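Local atomic coordinates of CDC25-like phosphatase YCH1 (Saccharomyces cerevisiae, PDB entry 3FS5), a protein that acts as a protein phosphatase and resembles both single-domain rhodaneses and the catalytic domain of Cdc25 phosphatases. Residues L74-F88 with A111-G123. Numbering follows the deposited sequence.
Sequences LEKQADGRGALNVIF and AELSRCRLWVLRG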
loop_
_atom_site.group_PDB
_atom_site.type_symbol
_atom_site.label_atom_id
_atom_site.label_comp_id
_atom_site.label_asym_id
_atom_site.label_seq_id
_atom_site.Cartn_x
_atom_site.Cartn_y
_atom_site.Cartn_z
ATOM N N LEU A 74 -10.799 8.059 0.747
ATOM C CA LEU A 74 -11.861 8.470 1.661
ATOM C C LEU A 74 -13.240 8.051 1.174
ATOM O O LEU A 74 -14.133 7.774 1.974
ATOM C CB LEU A 74 -11.813 9.985 1.887
ATOM C CG LEU A 74 -10.600 10.462 2.693
ATOM C CD1 LEU A 74 -10.581 11.982 2.787
ATOM C CD2 LEU A 74 -10.652 9.838 4.088
ATOM N N GLU A 75 -13.407 7.997 -0.142
ATOM C CA GLU A 75 -14.679 7.598 -0.722
ATOM C C GLU A 75 -14.922 6.121 -0.409
ATOM O O GLU A 75 -16.045 5.713 -0.103
ATOM C CB GLU A 75 -14.653 7.841 -2.231
ATOM C CG GLU A 75 -15.993 7.673 -2.911
ATOM C CD GLU A 75 -16.042 8.377 -4.252
ATOM O OE1 GLU A 75 -15.931 9.624 -4.268
ATOM O OE2 GLU A 75 -16.185 7.689 -5.285
ATOM N N LYS A 76 -13.859 5.326 -0.470
ATOM C CA LYS A 76 -13.949 3.899 -0.168
ATOM C C LYS A 76 -14.196 3.702 1.331
ATOM O O LYS A 76 -14.949 2.814 1.741
ATOM C CB LYS A 76 -12.643 3.198 -0.573
ATOM C CG LYS A 76 -12.603 1.689 -0.326
ATOM C CD LYS A 76 -11.299 1.093 -0.868
ATOM C CE LYS A 76 -11.309 -0.438 -0.915
ATOM N NZ LYS A 76 -11.258 -1.066 0.430
ATOM N N GLN A 77 -13.560 4.537 2.146
ATOM C CA GLN A 77 -13.702 4.440 3.595
ATOM C C GLN A 77 -15.133 4.743 4.039
ATOM O O GLN A 77 -15.684 4.060 4.904
ATOM C CB GLN A 77 -12.714 5.396 4.281
ATOM C CG GLN A 77 -12.653 5.267 5.803
ATOM C CD GLN A 77 -13.727 6.073 6.521
ATOM O OE1 GLN A 77 -14.027 5.823 7.690
ATOM N NE2 GLN A 77 -14.298 7.053 5.829
ATOM N N ALA A 78 -15.731 5.765 3.432
ATOM C CA ALA A 78 -17.092 6.179 3.761
ATOM C C ALA A 78 -18.123 5.048 3.688
ATOM O O ALA A 78 -19.027 4.979 4.519
ATOM C CB ALA A 78 -17.510 7.326 2.853
ATOM N N ASP A 79 -17.990 4.159 2.708
ATOM C CA ASP A 79 -18.932 3.055 2.567
ATOM C C ASP A 79 -18.518 1.784 3.292
ATOM O O ASP A 79 -19.187 0.755 3.176
ATOM C CB ASP A 79 -19.162 2.735 1.091
ATOM C CG ASP A 79 -19.919 3.831 0.374
ATOM O OD1 ASP A 79 -20.966 4.269 0.898
ATOM O OD2 ASP A 79 -19.470 4.250 -0.714
ATOM N N GLY A 80 -17.429 1.858 4.049
ATOM C CA GLY A 80 -16.959 0.692 4.768
ATOM C C GLY A 80 -17.140 0.748 6.275
ATOM O O GLY A 80 -17.708 1.692 6.819
ATOM N N ARG A 81 -16.638 -0.282 6.941
ATOM C CA ARG A 81 -16.715 -0.410 8.387
ATOM C C ARG A 81 -15.475 0.188 9.051
ATOM O O ARG A 81 -14.349 -0.213 8.752
ATOM C CB ARG A 81 -16.827 -1.892 8.745
ATOM C CG ARG A 81 -16.850 -2.205 10.228
ATOM C CD ARG A 81 -16.388 -3.638 10.464
ATOM N NE ARG A 81 -16.528 -4.058 11.854
ATOM C CZ ARG A 81 -17.669 -4.473 12.400
ATOM N NH1 ARG A 81 -17.700 -4.830 13.677
ATOM N NH2 ARG A 81 -18.775 -4.543 11.668
ATOM N N GLY A 82 -15.681 1.150 9.944
ATOM C CA GLY A 82 -14.567 1.766 10.644
ATOM C C GLY A 82 -13.571 2.533 9.791
ATOM O O GLY A 82 -13.932 3.156 8.794
ATOM N N ALA A 83 -12.305 2.489 10.196
ATOM C CA ALA A 83 -11.247 3.189 9.480
ATOM C C ALA A 83 -10.674 2.333 8.357
ATOM O O ALA A 83 -10.658 1.105 8.444
ATOM C CB ALA A 83 -10.143 3.579 10.450
ATOM N N LEU A 84 -10.211 2.985 7.300
ATOM C CA LEU A 84 -9.624 2.269 6.175
ATOM C C LEU A 84 -8.124 2.137 6.416
ATOM O O LEU A 84 -7.443 3.110 6.754
ATOM C CB LEU A 84 -9.871 3.028 4.862
ATOM C CG LEU A 84 -9.191 2.480 3.599
ATOM C CD1 LEU A 84 -9.857 1.171 3.156
ATOM C CD2 LEU A 84 -9.273 3.520 2.481
ATOM N N ASN A 85 -7.614 0.925 6.259
ATOM C CA ASN A 85 -6.195 0.688 6.447
ATOM C C ASN A 85 -5.490 0.786 5.098
ATOM O O ASN A 85 -5.641 -0.083 4.243
ATOM C CB ASN A 85 -5.984 -0.682 7.078
ATOM C CG ASN A 85 -6.587 -0.766 8.460
ATOM O OD1 ASN A 85 -7.808 -0.867 8.617
ATOM N ND2 ASN A 85 -5.739 -0.702 9.477
ATOM N N VAL A 86 -4.729 1.861 4.923
ATOM C CA VAL A 86 -4.007 2.109 3.678
ATOM C C VAL A 86 -2.583 1.572 3.761
ATOM O O VAL A 86 -1.833 1.930 4.667
ATOM C CB VAL A 86 -3.964 3.617 3.376
ATOM C CG1 VAL A 86 -3.365 3.852 1.993
ATOM C CG2 VAL A 86 -5.372 4.205 3.474
ATOM N N ILE A 87 -2.213 0.723 2.809
ATOM C CA ILE A 87 -0.881 0.115 2.794
ATOM C C ILE A 87 -0.030 0.569 1.607
ATOM O O ILE A 87 -0.371 0.311 0.449
ATOM C CB ILE A 87 -1.000 -1.417 2.748
ATOM C CG1 ILE A 87 -1.934 -1.893 3.863
ATOM C CG2 ILE A 87 0.372 -2.051 2.881
ATOM C CD1 ILE A 87 -2.724 -3.115 3.501
ATOM N N PHE A 88 1.086 1.226 1.904
ATOM C CA PHE A 88 2.002 1.711 0.874
ATOM C C PHE A 88 3.195 0.776 0.744
ATOM O O PHE A 88 3.663 0.226 1.737
ATOM C CB PHE A 88 2.541 3.097 1.242
ATOM C CG PHE A 88 1.498 4.175 1.268
ATOM C CD1 PHE A 88 1.158 4.859 0.108
ATOM C CD2 PHE A 88 0.850 4.501 2.454
ATOM C CE1 PHE A 88 0.186 5.853 0.126
ATOM C CE2 PHE A 88 -0.126 5.494 2.482
ATOM C CZ PHE A 88 -0.456 6.170 1.316
ATOM N N ALA A 111 -10.131 16.285 10.936
ATOM C CA ALA A 111 -11.351 15.484 10.951
ATOM C C ALA A 111 -11.183 14.176 10.178
ATOM O O ALA A 111 -11.868 13.190 10.451
ATOM C CB ALA A 111 -12.508 16.289 10.367
ATOM N N GLU A 112 -10.266 14.172 9.219
ATOM C CA GLU A 112 -10.017 12.992 8.403
ATOM C C GLU A 112 -8.928 12.096 9.000
ATOM O O GLU A 112 -8.736 10.962 8.559
ATOM C CB GLU A 112 -9.626 13.427 6.986
ATOM C CG GLU A 112 -10.602 14.431 6.384
ATOM C CD GLU A 112 -10.120 15.032 5.077
ATOM O OE1 GLU A 112 -8.961 15.498 5.027
ATOM O OE2 GLU A 112 -10.905 15.053 4.107
ATOM N N LEU A 113 -8.221 12.604 10.005
ATOM C CA LEU A 113 -7.158 11.835 10.640
ATOM C C LEU A 113 -7.653 10.522 11.227
ATOM O O LEU A 113 -6.925 9.530 11.230
ATOM C CB LEU A 113 -6.484 12.652 11.744
ATOM C CG LEU A 113 -5.410 13.663 11.335
ATOM C CD1 LEU A 113 -4.831 14.313 12.586
ATOM C CD2 LEU A 113 -4.308 12.959 10.547
ATOM N N SER A 114 -8.889 10.512 11.720
ATOM C CA SER A 114 -9.454 9.311 12.328
ATOM C C SER A 114 -10.042 8.319 11.325
ATOM O O SER A 114 -10.390 7.195 11.687
ATOM C CB SER A 114 -10.540 9.703 13.333
ATOM O OG SER A 114 -11.587 10.411 12.688
ATOM N N ARG A 115 -10.152 8.725 10.066
ATOM C CA ARG A 115 -10.724 7.844 9.054
ATOM C C ARG A 115 -9.764 6.847 8.411
ATOM O O ARG A 115 -10.199 5.928 7.714
ATOM C CB ARG A 115 -11.387 8.677 7.959
ATOM C CG ARG A 115 -12.672 9.349 8.408
ATOM C CD ARG A 115 -13.667 9.369 7.265
ATOM N NE ARG A 115 -13.666 10.629 6.548
ATOM C CZ ARG A 115 -14.138 10.795 5.319
ATOM N NH1 ARG A 115 -14.100 11.996 4.766
ATOM N NH2 ARG A 115 -14.617 9.764 4.631
ATOM N N CYS A 116 -8.467 7.028 8.639
ATOM C CA CYS A 116 -7.460 6.144 8.052
ATOM C C CYS A 116 -6.395 5.701 9.045
ATOM O O CYS A 116 -6.170 6.350 10.066
ATOM C CB CYS A 116 -6.732 6.849 6.896
ATOM S SG CYS A 116 -7.739 7.376 5.504
ATOM N N ARG A 117 -5.751 4.582 8.722
ATOM C CA ARG A 117 -4.639 4.038 9.499
ATOM C C ARG A 117 -3.620 3.828 8.387
ATOM O O ARG A 117 -3.951 3.260 7.356
ATOM C CB ARG A 117 -4.983 2.691 10.143
ATOM C CG ARG A 117 -6.138 2.722 11.132
ATOM C CD ARG A 117 -6.349 1.345 11.760
ATOM N NE ARG A 117 -7.687 1.203 12.322
ATOM C CZ ARG A 117 -8.132 1.877 13.377
ATOM N NH1 ARG A 117 -9.373 1.688 13.813
ATOM N NH2 ARG A 117 -7.331 2.726 14.004
ATOM N N LEU A 118 -2.393 4.295 8.578
ATOM C CA LEU A 118 -1.390 4.165 7.530
ATOM C C LEU A 118 -0.339 3.103 7.813
ATOM O O LEU A 118 0.235 3.063 8.901
ATOM C CB LEU A 118 -0.707 5.515 7.300
ATOM C CG LEU A 118 -1.647 6.674 6.962
ATOM C CD1 LEU A 118 -0.836 7.956 6.791
ATOM C CD2 LEU A 118 -2.424 6.357 5.688
ATOM N N TRP A 119 -0.094 2.254 6.818
ATOM C CA TRP A 119 0.899 1.191 6.931
ATOM C C TRP A 119 1.873 1.174 5.760
ATOM O O TRP A 119 1.572 1.664 4.666
ATOM C CB TRP A 119 0.241 -0.193 6.956
ATOM C CG TRP A 119 -0.817 -0.409 7.982
ATOM C CD1 TRP A 119 -2.115 0.009 7.927
ATOM C CD2 TRP A 119 -0.678 -1.139 9.201
ATOM N NE1 TRP A 119 -2.798 -0.422 9.040
ATOM C CE2 TRP A 119 -1.938 -1.129 9.841
ATOM C CE3 TRP A 119 0.390 -1.806 9.816
ATOM C CZ2 TRP A 119 -2.161 -1.761 11.067
ATOM C CZ3 TRP A 119 0.169 -2.437 11.035
ATOM C CH2 TRP A 119 -1.100 -2.409 11.648
ATOM N N VAL A 120 3.037 0.584 6.004
ATOM C CA VAL A 120 4.055 0.387 4.981
ATOM C C VAL A 120 4.359 -1.111 5.027
ATOM O O VAL A 120 4.545 -1.683 6.105
ATOM C CB VAL A 120 5.358 1.156 5.279
ATOM C CG1 VAL A 120 6.438 0.754 4.270
ATOM C CG2 VAL A 120 5.110 2.659 5.207
ATOM N N LEU A 121 4.388 -1.748 3.863
ATOM C CA LEU A 121 4.677 -3.173 3.785
ATOM C C LEU A 121 6.190 -3.389 3.820
ATOM O O LEU A 121 6.898 -3.020 2.879
ATOM C CB LEU A 121 4.100 -3.747 2.487
ATOM C CG LEU A 121 4.378 -5.221 2.184
ATOM C CD1 LEU A 121 3.716 -6.106 3.245
ATOM C CD2 LEU A 121 3.849 -5.558 0.800
ATOM N N ARG A 122 6.684 -3.986 4.903
ATOM C CA ARG A 122 8.119 -4.231 5.035
ATOM C C ARG A 122 8.649 -5.126 3.921
ATOM O O ARG A 122 8.101 -6.197 3.659
ATOM C CB ARG A 122 8.445 -4.883 6.389
ATOM C CG ARG A 122 8.305 -3.970 7.608
ATOM C CD ARG A 122 8.970 -4.607 8.833
ATOM N NE ARG A 122 8.802 -3.827 10.060
ATOM C CZ ARG A 122 9.388 -2.654 10.302
ATOM N NH1 ARG A 122 9.165 -2.034 11.452
ATOM N NH2 ARG A 122 10.195 -2.102 9.404
ATOM N N GLY A 123 9.711 -4.675 3.261
ATOM C CA GLY A 123 10.313 -5.479 2.212
ATOM C C GLY A 123 9.873 -5.191 0.789
ATOM O O GLY A 123 10.514 -5.651 -0.151
#
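Two bends in the chain of Arg115, at chi2 (-144°) and chi3 (-97°), carry its guanidinium across to the last turn of helix 63-78, where a methyl of Leu74 covers the centre of one face: CD2 lies 3.8 Å from CZ of Arg115. The two side chains cross at about a right angle, and the other methyl of Leu74, CD1, meets OE2 of Glu112 at 3.4 Å, while OE1 of that glutamate forms a salt bridge with Lys70 and accepts the backbone N-H of Asp109. Were Arg115 an alanine, CD2 of Leu74 would probably lose the flat group it rests on, with a gap opened beside the helix end. Beyond this corner, strands 84-88 and 116-121 illustrate how a rhodanese domain builds its parallel sheet: they lie side by side in its middle, joined through helix 96-106 as a beta-alpha-beta crossover. Six backbone hydrogen bonds zip them together, from Leu84 N to Arg115 O (3.0 Å) up to Leu121 N to Phe88 O; that from Phe88 N to Trp119 O is nearly straight. On one face of the sheet, CD2 of Leu118 touches both CB of Val86 (3.9 Å) and CE2 at the edge of the Phe88 ring (4.0 Å). On the other, Ile87 CG1 leans on Trp119 CB at 4.1 Å, and the indole meets Trp20 of helix 14-23 edge-to-face. Where strand 84-88 begins, Ala83 CB sits 3.6 Å above the guanidinium plane of Arg117, toward its rim, while the arginine forms a salt bridge with Glu31, which also accepts the backbone N-H of Ala83.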